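DNA replication protein DnaC (Aquifex aeolicus, PDB 3ECC) acts as a helicase loader in bacterial replication initiation and binds ADP-beryllium fluoride with magnesium in a P-loop nucleotide site, consistent with ATP binding. Local coordinates at residues Y71-T75 with K76-F80; F94-T97 with V98-P102; V56-L59 with K60-E64; L82-L85 with M86-K90. One frame throughout, in Å; residues are numbered along the deposited sequence.

Contact 1: Y71-T75 with K76-F80; sequences YFFDT and KDLIF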
# COMPACT_ATOMS: atom_id res chain seq x y z
N TYR A 71 9.09 -1.11 5.43
CA TYR A 71 9.72 -1.02 4.11
C TYR A 71 8.77 -0.40 3.08
O TYR A 71 7.56 -0.60 3.13
CB TYR A 71 10.17 -2.41 3.62
CG TYR A 71 11.26 -3.06 4.47
CD1 TYR A 71 12.60 -2.96 4.11
CD2 TYR A 71 10.93 -3.79 5.60
CE1 TYR A 71 13.59 -3.57 4.87
CE2 TYR A 71 11.92 -4.40 6.38
CZ TYR A 71 13.24 -4.28 6.00
OH TYR A 71 14.21 -4.89 6.77
N PHE A 72 9.34 0.38 2.15
CA PHE A 72 8.60 0.93 1.01
C PHE A 72 9.06 0.29 -0.29
O PHE A 72 10.23 0.38 -0.66
CB PHE A 72 8.77 2.45 0.92
CG PHE A 72 8.14 3.06 -0.31
CD1 PHE A 72 6.85 3.58 -0.26
CD2 PHE A 72 8.82 3.10 -1.51
CE1 PHE A 72 6.27 4.13 -1.40
CE2 PHE A 72 8.24 3.65 -2.65
CZ PHE A 72 6.97 4.16 -2.59
N PHE A 73 8.14 -0.36 -0.98
CA PHE A 73 8.45 -0.95 -2.28
C PHE A 73 7.52 -0.43 -3.35
O PHE A 73 6.35 -0.21 -3.09
CB PHE A 73 8.37 -2.48 -2.22
CG PHE A 73 9.54 -3.12 -1.51
CD1 PHE A 73 10.77 -3.22 -2.13
CD2 PHE A 73 9.40 -3.61 -0.23
CE1 PHE A 73 11.85 -3.79 -1.48
CE2 PHE A 73 10.47 -4.19 0.43
CZ PHE A 73 11.69 -4.28 -0.20
N ASP A 74 8.06 -0.21 -4.54
CA ASP A 74 7.23 -0.15 -5.72
C ASP A 74 6.87 -1.59 -6.01
O ASP A 74 7.71 -2.48 -5.92
CB ASP A 74 7.98 0.46 -6.91
CG ASP A 74 7.17 0.44 -8.20
OD1 ASP A 74 6.28 1.30 -8.36
OD2 ASP A 74 7.42 -0.43 -9.05
N THR A 75 5.60 -1.82 -6.33
CA THR A 75 5.10 -3.17 -6.46
C THR A 75 5.75 -3.92 -7.62
O THR A 75 6.13 -5.09 -7.48
CB THR A 75 3.59 -3.16 -6.62
OG1 THR A 75 3.02 -2.33 -5.60
CG2 THR A 75 3.04 -4.56 -6.49
N LYS A 76 5.91 -3.24 -8.74
CA LYS A 76 6.57 -3.84 -9.89
C LYS A 76 8.04 -4.11 -9.58
O LYS A 76 8.56 -5.18 -9.90
CB LYS A 76 6.44 -2.95 -11.12
CG LYS A 76 6.09 -3.71 -12.36
CD LYS A 76 5.35 -2.82 -13.34
CE LYS A 76 4.87 -3.63 -14.52
NZ LYS A 76 3.78 -2.94 -15.28
N ASP A 77 8.69 -3.16 -8.91
CA ASP A 77 10.08 -3.30 -8.48
C ASP A 77 10.25 -4.44 -7.50
O ASP A 77 11.23 -5.18 -7.59
CB ASP A 77 10.61 -1.99 -7.87
CG ASP A 77 12.02 -2.12 -7.35
OD1 ASP A 77 12.91 -2.50 -8.13
OD2 ASP A 77 12.24 -1.86 -6.15
N LEU A 78 9.30 -4.60 -6.58
CA LEU A 78 9.35 -5.71 -5.61
C LEU A 78 9.19 -7.06 -6.29
O LEU A 78 9.89 -8.01 -5.98
CB LEU A 78 8.30 -5.54 -4.51
CG LEU A 78 8.24 -6.62 -3.41
CD1 LEU A 78 9.52 -6.67 -2.57
CD2 LEU A 78 7.05 -6.40 -2.51
N ILE A 79 8.27 -7.11 -7.25
CA ILE A 79 7.97 -8.34 -7.98
C ILE A 79 9.13 -8.80 -8.87
O ILE A 79 9.49 -9.98 -8.84
CB ILE A 79 6.67 -8.19 -8.78
CG1 ILE A 79 5.48 -8.37 -7.84
CG2 ILE A 79 6.60 -9.19 -9.93
CD1 ILE A 79 4.23 -7.71 -8.33
N PHE A 80 9.73 -7.88 -9.62
CA PHE A 80 10.91 -8.19 -10.45
C PHE A 80 12.10 -8.67 -9.62
O PHE A 80 12.84 -9.57 -10.05
CB PHE A 80 11.33 -6.99 -11.32
CG PHE A 80 10.46 -6.78 -12.54
CD1 PHE A 80 10.22 -7.81 -13.44
CD2 PHE A 80 9.92 -5.53 -12.81
CE1 PHE A 80 9.42 -7.61 -14.56
CE2 PHE A 80 9.12 -5.32 -13.93
CZ PHE A 80 8.88 -6.36 -14.81
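D74 caps the first turn of the helix that holds D77 and L78. It ends strand 71-74, an outermost strand of the parallel sheet in this P-loop fold, and helix 75-86 starts at the next residue. The strand and helix segments run at 89° to each other.

Three hydrogen bonds close the turn, and D74 accepts two of them. D74 OD2 accepts from D77 N at 3.0 Å, a side-chain N-cap. The backbone N-H meets the anti side of the carboxylate, 17° out of its plane. CG stands anti to the backbone N (chi1 176°), and this places OD2 within reach of the D77 N-H. D74 O receives L78 N at 2.7 Å, and T75 O receives I79 N at 3.0 Å. Outside the turn, T75 OG1 is hydrogen-bonded to D107 O of strand 104-107. The D74 side chain also touches D108, a magnesium-binding residue.

The apolar contacts are F73 with L78 and T75 with I79. L78 CD1 lies over the middle of the F73 ring, 3.6 Å from its centroid, in a CH-pi contact. The two side chains cross at about a right angle. At the edge of that ring, near its plane, lies D77 OD2. The methyl branch of T75 points the same way as I79, and T75 CG2 lies 3.8 Å from I79 CD1.

Contact 2: F94-T97 with V98-P102; sequences FLKT and VLNSP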
# COMPACT_ATOMS: atom_id res chain seq x y z
N PHE A 94 15.52 -12.48 1.84
CA PHE A 94 14.81 -11.28 1.41
C PHE A 94 13.29 -11.47 1.45
O PHE A 94 12.56 -10.57 1.88
CB PHE A 94 15.26 -10.87 0.02
CG PHE A 94 14.55 -9.65 -0.50
CD1 PHE A 94 14.83 -8.39 0.02
CD2 PHE A 94 13.62 -9.75 -1.52
CE1 PHE A 94 14.18 -7.26 -0.46
CE2 PHE A 94 12.97 -8.63 -2.02
CZ PHE A 94 13.25 -7.38 -1.48
N LEU A 95 12.83 -12.64 1.01
CA LEU A 95 11.40 -12.93 0.97
C LEU A 95 10.76 -12.94 2.37
O LEU A 95 9.65 -12.44 2.55
CB LEU A 95 11.13 -14.24 0.24
CG LEU A 95 9.68 -14.69 0.12
CD1 LEU A 95 8.85 -13.71 -0.71
CD2 LEU A 95 9.61 -16.08 -0.49
N LYS A 96 11.48 -13.49 3.35
CA LYS A 96 10.98 -13.57 4.74
C LYS A 96 10.88 -12.20 5.40
O LYS A 96 9.94 -11.93 6.15
CB LYS A 96 11.86 -14.47 5.60
CG LYS A 96 11.33 -15.88 5.75
CD LYS A 96 12.43 -16.81 6.22
CE LYS A 96 12.25 -18.19 5.63
NZ LYS A 96 13.58 -18.82 5.41
N THR A 97 11.87 -11.34 5.12
CA THR A 97 11.89 -10.00 5.67
C THR A 97 10.74 -9.17 5.10
O THR A 97 10.18 -8.32 5.80
CB THR A 97 13.21 -9.28 5.37
OG1 THR A 97 13.57 -9.51 4.01
CG2 THR A 97 14.31 -9.78 6.30
N VAL A 98 10.39 -9.43 3.84
CA VAL A 98 9.25 -8.78 3.21
C VAL A 98 7.93 -9.32 3.77
O VAL A 98 7.11 -8.55 4.27
CB VAL A 98 9.27 -8.93 1.67
CG1 VAL A 98 7.94 -8.50 1.07
CG2 VAL A 98 10.41 -8.12 1.07
N LEU A 99 7.75 -10.64 3.72
CA LEU A 99 6.53 -11.27 4.21
C LEU A 99 6.29 -11.02 5.70
O LEU A 99 5.18 -10.70 6.11
CB LEU A 99 6.54 -12.78 3.94
CG LEU A 99 6.42 -13.30 2.51
CD1 LEU A 99 6.65 -14.81 2.47
CD2 LEU A 99 5.07 -12.94 1.88
N ASN A 100 7.35 -11.14 6.50
CA ASN A 100 7.22 -11.01 7.95
C ASN A 100 7.42 -9.59 8.47
O ASN A 100 7.47 -9.36 9.68
CB ASN A 100 8.16 -12.00 8.66
CG ASN A 100 7.66 -13.44 8.58
OD1 ASN A 100 6.48 -13.71 8.80
ND2 ASN A 100 8.56 -14.36 8.26
N SER A 101 7.51 -8.63 7.56
CA SER A 101 7.69 -7.23 7.92
C SER A 101 6.49 -6.68 8.68
O SER A 101 5.34 -6.92 8.31
CB SER A 101 7.95 -6.39 6.68
OG SER A 101 8.32 -5.07 7.05
N PRO A 102 6.76 -5.90 9.74
CA PRO A 102 5.71 -5.28 10.56
C PRO A 102 4.88 -4.25 9.80
O PRO A 102 3.68 -4.12 10.05
CB PRO A 102 6.51 -4.60 11.69
CG PRO A 102 7.90 -4.45 11.15
CD PRO A 102 8.10 -5.65 10.29
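The F94 ring carries V98 on one face. This is the C-terminal end of the short helix 93-99, with residues 100-102 leading on toward strand 104-107. V98 CG2 sits 3.9 Å above the ring plane, offset toward the rim, in a CH-pi contact. F94 also touches R81, L82 and L85 of helix 75-86. The N100 side-chain amide is the other flat group. Its ND2 lies 4.0 Å from K96 CG, and the two side chains run side by side. The amide oxygen OD1 is held elsewhere, by Y128 OH of helix 116-131.

Three bonds of the usual helical spacing tie the halves. L99 N donates to L95 O at 2.9 Å. V98 N donates to F94 O at 3.1 Å. F94 O takes a second bond from T97 OG1, at 2.6 Å. This hydroxyl stands above the carbonyl plane, on the same face as V98 N. T97 can reach back because its OG1 sits between the backbone N and the carbonyl carbon (chi1 44°). K93 O is also within bonding distance of OG1, so the two carbonyls share or compete for one hydroxyl proton.

L95 and L99 pack one turn apart, with L95 CG 3.8 Å from L99 CD1. L99 goes on to touch Y124, I125 and Y128, while L95 touches L82. The helix thus leans on two neighbouring helices. N100 is the first residue to leave helical angles. Its backbone N-H still bonds back, N100 N to K96 O at 2.7 Å.

Contact 3: V56-L59 with K60-E64; sequences VATL and KAIYE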
# COMPACT_ATOMS: atom_id res chain seq x y z
N VAL A 56 4.31 7.20 2.26
CA VAL A 56 5.67 7.34 2.78
C VAL A 56 5.64 8.10 4.10
O VAL A 56 6.36 7.75 5.06
CB VAL A 56 6.61 8.04 1.77
CG1 VAL A 56 7.99 8.24 2.37
CG2 VAL A 56 6.71 7.23 0.49
N ALA A 57 4.78 9.12 4.17
CA ALA A 57 4.53 9.86 5.41
C ALA A 57 4.09 8.93 6.54
O ALA A 57 4.65 8.98 7.64
CB ALA A 57 3.49 10.95 5.18
N THR A 58 3.11 8.08 6.26
CA THR A 58 2.58 7.15 7.25
C THR A 58 3.67 6.21 7.74
O THR A 58 3.78 5.93 8.93
CB THR A 58 1.39 6.34 6.69
OG1 THR A 58 0.44 7.22 6.10
CG2 THR A 58 0.72 5.56 7.80
N LEU A 59 4.51 5.75 6.81
CA LEU A 59 5.57 4.81 7.14
C LEU A 59 6.59 5.43 8.10
O LEU A 59 7.07 4.77 9.03
CB LEU A 59 6.26 4.32 5.86
CG LEU A 59 7.45 3.37 5.96
CD1 LEU A 59 7.06 2.08 6.66
CD2 LEU A 59 8.01 3.07 4.58
N LYS A 60 6.89 6.72 7.88
CA LYS A 60 7.83 7.47 8.71
C LYS A 60 7.23 7.80 10.07
O LYS A 60 7.89 7.66 11.10
CB LYS A 60 8.22 8.78 8.01
CG LYS A 60 9.51 8.72 7.22
CD LYS A 60 9.70 9.99 6.39
CE LYS A 60 9.72 11.26 7.25
NZ LYS A 60 10.96 11.40 8.11
N ALA A 61 5.96 8.23 10.07
CA ALA A 61 5.27 8.60 11.30
C ALA A 61 5.22 7.42 12.27
O ALA A 61 5.45 7.59 13.47
CB ALA A 61 3.88 9.11 10.99
N ILE A 62 4.92 6.24 11.75
CA ILE A 62 4.95 5.02 12.55
C ILE A 62 6.33 4.83 13.17
O ILE A 62 6.45 4.60 14.37
CB ILE A 62 4.58 3.78 11.70
CG1 ILE A 62 3.10 3.82 11.34
CG2 ILE A 62 4.92 2.49 12.45
CD1 ILE A 62 2.73 2.92 10.20
N TYR A 63 7.36 4.98 12.35
CA TYR A 63 8.74 4.81 12.80
C TYR A 63 9.20 5.89 13.79
O TYR A 63 10.03 5.63 14.66
CB TYR A 63 9.68 4.77 11.59
CG TYR A 63 11.12 5.07 11.94
CD1 TYR A 63 11.94 4.09 12.50
CD2 TYR A 63 11.65 6.34 11.75
CE1 TYR A 63 13.25 4.36 12.83
CE2 TYR A 63 12.97 6.63 12.09
CZ TYR A 63 13.76 5.63 12.63
OH TYR A 63 15.07 5.90 12.96
N GLU A 64 8.65 7.09 13.67
CA GLU A 64 9.08 8.20 14.54
C GLU A 64 8.25 8.30 15.82
O GLU A 64 8.64 9.00 16.75
CB GLU A 64 9.09 9.54 13.78
CG GLU A 64 7.71 10.15 13.52
CD GLU A 64 7.76 11.31 12.51
OE1 GLU A 64 8.83 11.93 12.35
OE2 GLU A 64 6.71 11.60 11.88
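V56 O accepts from K60 N at 3.0 Å, and the same four-residue step repeats along regular alpha-helix 51-65. A57 O takes A61 N at 2.9 Å, and T58 O takes I62 N at 3.1 Å. The next bond, from Y63 N to L59 O, is weak at 3.3 Å. This helix starts in the P-loop (Walker A) region, where K51 and T52 bind the nucleotide.

Side-chain contact across the segments is slight. Its main apolar pair is T58 with I62, one turn apart. T58 CG2 lies 4.1 Å from I62 CD1, and the side chains meet at a slant. In T58 the methyl is anti to the backbone N and the hydroxyl lies beside that N (chi1 -50°). The hydroxyl is thereby turned back along the helix, where OG1 is hydrogen-bonded to L54 O. I62 CG1 and CD1 run over the carbonyl of T58, with CD1 3.4 Å from T58 O.

The other side chains mostly serve other parts of the fold. T58, A61 and I62 touch V30 of helix 17-31. V56 and L59 turn to F72 of strand 71-74. K60 starts close to the backbone, with CB 3.6 Å from V56 O, but its chain bends and its end leads away, and its side chain touches N8.

The chemistry is almost all backbone. Main-chain hydrogen bonds hold the turns together, and this leaves T58, A61 and I62 to pack on helix 17-31, and V56 and L59 on F72.

Contact 4: L82-L85 with M86-K90; sequences LKHL and MDEGK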
# COMPACT_ATOMS: atom_id res chain seq x y z
N LEU A 82 11.99 -10.19 -6.53
CA LEU A 82 11.65 -11.51 -6.02
C LEU A 82 11.68 -12.58 -7.10
O LEU A 82 12.31 -13.61 -6.92
CB LEU A 82 10.29 -11.50 -5.34
CG LEU A 82 10.23 -10.81 -3.98
CD1 LEU A 82 8.78 -10.56 -3.58
CD2 LEU A 82 10.97 -11.60 -2.91
N LYS A 83 11.00 -12.34 -8.23
CA LYS A 83 10.96 -13.33 -9.31
C LYS A 83 12.36 -13.79 -9.70
O LYS A 83 12.55 -14.95 -10.08
CB LYS A 83 10.22 -12.82 -10.54
CG LYS A 83 9.84 -13.93 -11.51
CD LYS A 83 10.11 -13.53 -12.95
CE LYS A 83 9.59 -14.59 -13.92
NZ LYS A 83 9.64 -14.13 -15.35
N HIS A 84 13.34 -12.89 -9.58
CA HIS A 84 14.73 -13.23 -9.88
C HIS A 84 15.33 -14.22 -8.87
O HIS A 84 15.80 -15.28 -9.25
CB HIS A 84 15.61 -11.99 -10.00
CG HIS A 84 17.05 -12.30 -10.20
ND1 HIS A 84 18.01 -12.04 -9.25
CD2 HIS A 84 17.68 -12.96 -11.21
CE1 HIS A 84 19.19 -12.47 -9.69
NE2 HIS A 84 19.01 -13.03 -10.87
N LEU A 85 15.29 -13.87 -7.59
CA LEU A 85 15.81 -14.75 -6.55
C LEU A 85 14.89 -15.95 -6.26
O LEU A 85 15.29 -16.90 -5.59
CB LEU A 85 16.15 -13.99 -5.25
CG LEU A 85 15.59 -12.58 -5.00
CD1 LEU A 85 15.12 -12.46 -3.57
CD2 LEU A 85 16.62 -11.51 -5.32
N MET A 86 13.66 -15.90 -6.79
CA MET A 86 12.77 -17.07 -6.78
C MET A 86 13.33 -18.14 -7.72
O MET A 86 13.40 -19.31 -7.37
CB MET A 86 11.34 -16.73 -7.20
CG MET A 86 10.64 -15.70 -6.32
SD MET A 86 10.38 -16.22 -4.62
CE MET A 86 8.70 -16.81 -4.69
N ASP A 87 13.75 -17.72 -8.92
CA ASP A 87 14.35 -18.64 -9.87
C ASP A 87 15.89 -18.52 -9.96
O ASP A 87 16.50 -18.91 -10.96
CB ASP A 87 13.68 -18.55 -11.25
CG ASP A 87 13.63 -17.15 -11.80
OD1 ASP A 87 14.64 -16.41 -11.66
OD2 ASP A 87 12.59 -16.77 -12.37
N GLU A 88 16.50 -17.99 -8.91
CA GLU A 88 17.95 -18.13 -8.73
C GLU A 88 18.21 -19.14 -7.63
O GLU A 88 19.32 -19.64 -7.49
CB GLU A 88 18.62 -16.79 -8.40
CG GLU A 88 20.14 -16.78 -8.60
CD GLU A 88 20.56 -16.88 -10.07
OE1 GLU A 88 19.77 -16.48 -10.96
OE2 GLU A 88 21.69 -17.36 -10.34
N GLY A 89 17.19 -19.41 -6.83
CA GLY A 89 17.18 -20.59 -5.96
C GLY A 89 17.70 -20.41 -4.55
O GLY A 89 17.35 -21.20 -3.66
N LYS A 90 18.53 -19.39 -4.32
CA LYS A 90 19.30 -19.30 -3.07
C LYS A 90 19.11 -18.12 -2.10
O LYS A 90 19.85 -18.05 -1.11
CB LYS A 90 20.79 -19.49 -3.35
CG LYS A 90 21.16 -20.91 -3.72
CD LYS A 90 22.65 -21.16 -3.55
CE LYS A 90 22.96 -22.66 -3.57
NZ LYS A 90 24.36 -22.96 -3.13
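M86, L85 and H84 carry most of this contact at the C-terminal end of helix 75-86, where the chain turns into the loop before helix 93-99. M86 is the last helical residue. Its approach to L82, one turn back, is doubtful in detail. L82 O lies too close to M86 CG in the model, and the bond from M86 N to it is therefore less sure. The M86 chain then bends and leads away from the helix, and its side chain touches L121 of helix 116-131.

L85 contributes its carbonyl. G89 N meets L85 O at 3.4 Å, a weak bond that spans the turn just past the helix end. G89 has a positive phi of 92°, so the chain can change course here. The L85 side chain itself touches F94 of helix 93-99.

H84 and E88 run side by side and point the same way. The imidazole and carboxylate planes are 32° apart. The carboxylate approaches the ring obliquely, with E88 OE1 3.5 Å from H84 NE2.

K83 and D87 have opposite charges but do not pair closely. K83 NZ stays 5.0 Å from D87 OD2, and K83 makes a cation-pi contact with W117. The helix closes with a backbone bond: D87 N lies 3.2 Å from K83 O, above the carbonyl plane.

Contacts 1, 2 and 3 are partly buried, while contact 4 lies at the surface. Contacts 1 and 4 share helix 75-86: one is at its capped start near the magnesium site, the other at its exposed C-terminal end. Contact 2 touches both. F94 CZ lies 3.7 Å from F73 CZ of contact 1, and F94 CD2 lies 3.5 Å from L82 CD2 of contact 4. Contact 3 meets contact 1 at F72 but stays clear of contacts 2 and 4. Main-chain bonds run through all four. Contacts 1 and 2 add a methyl over a phenylalanine ring. Contact 1 alone has a carboxylate cap. Contact 4 has weak or long polar approaches.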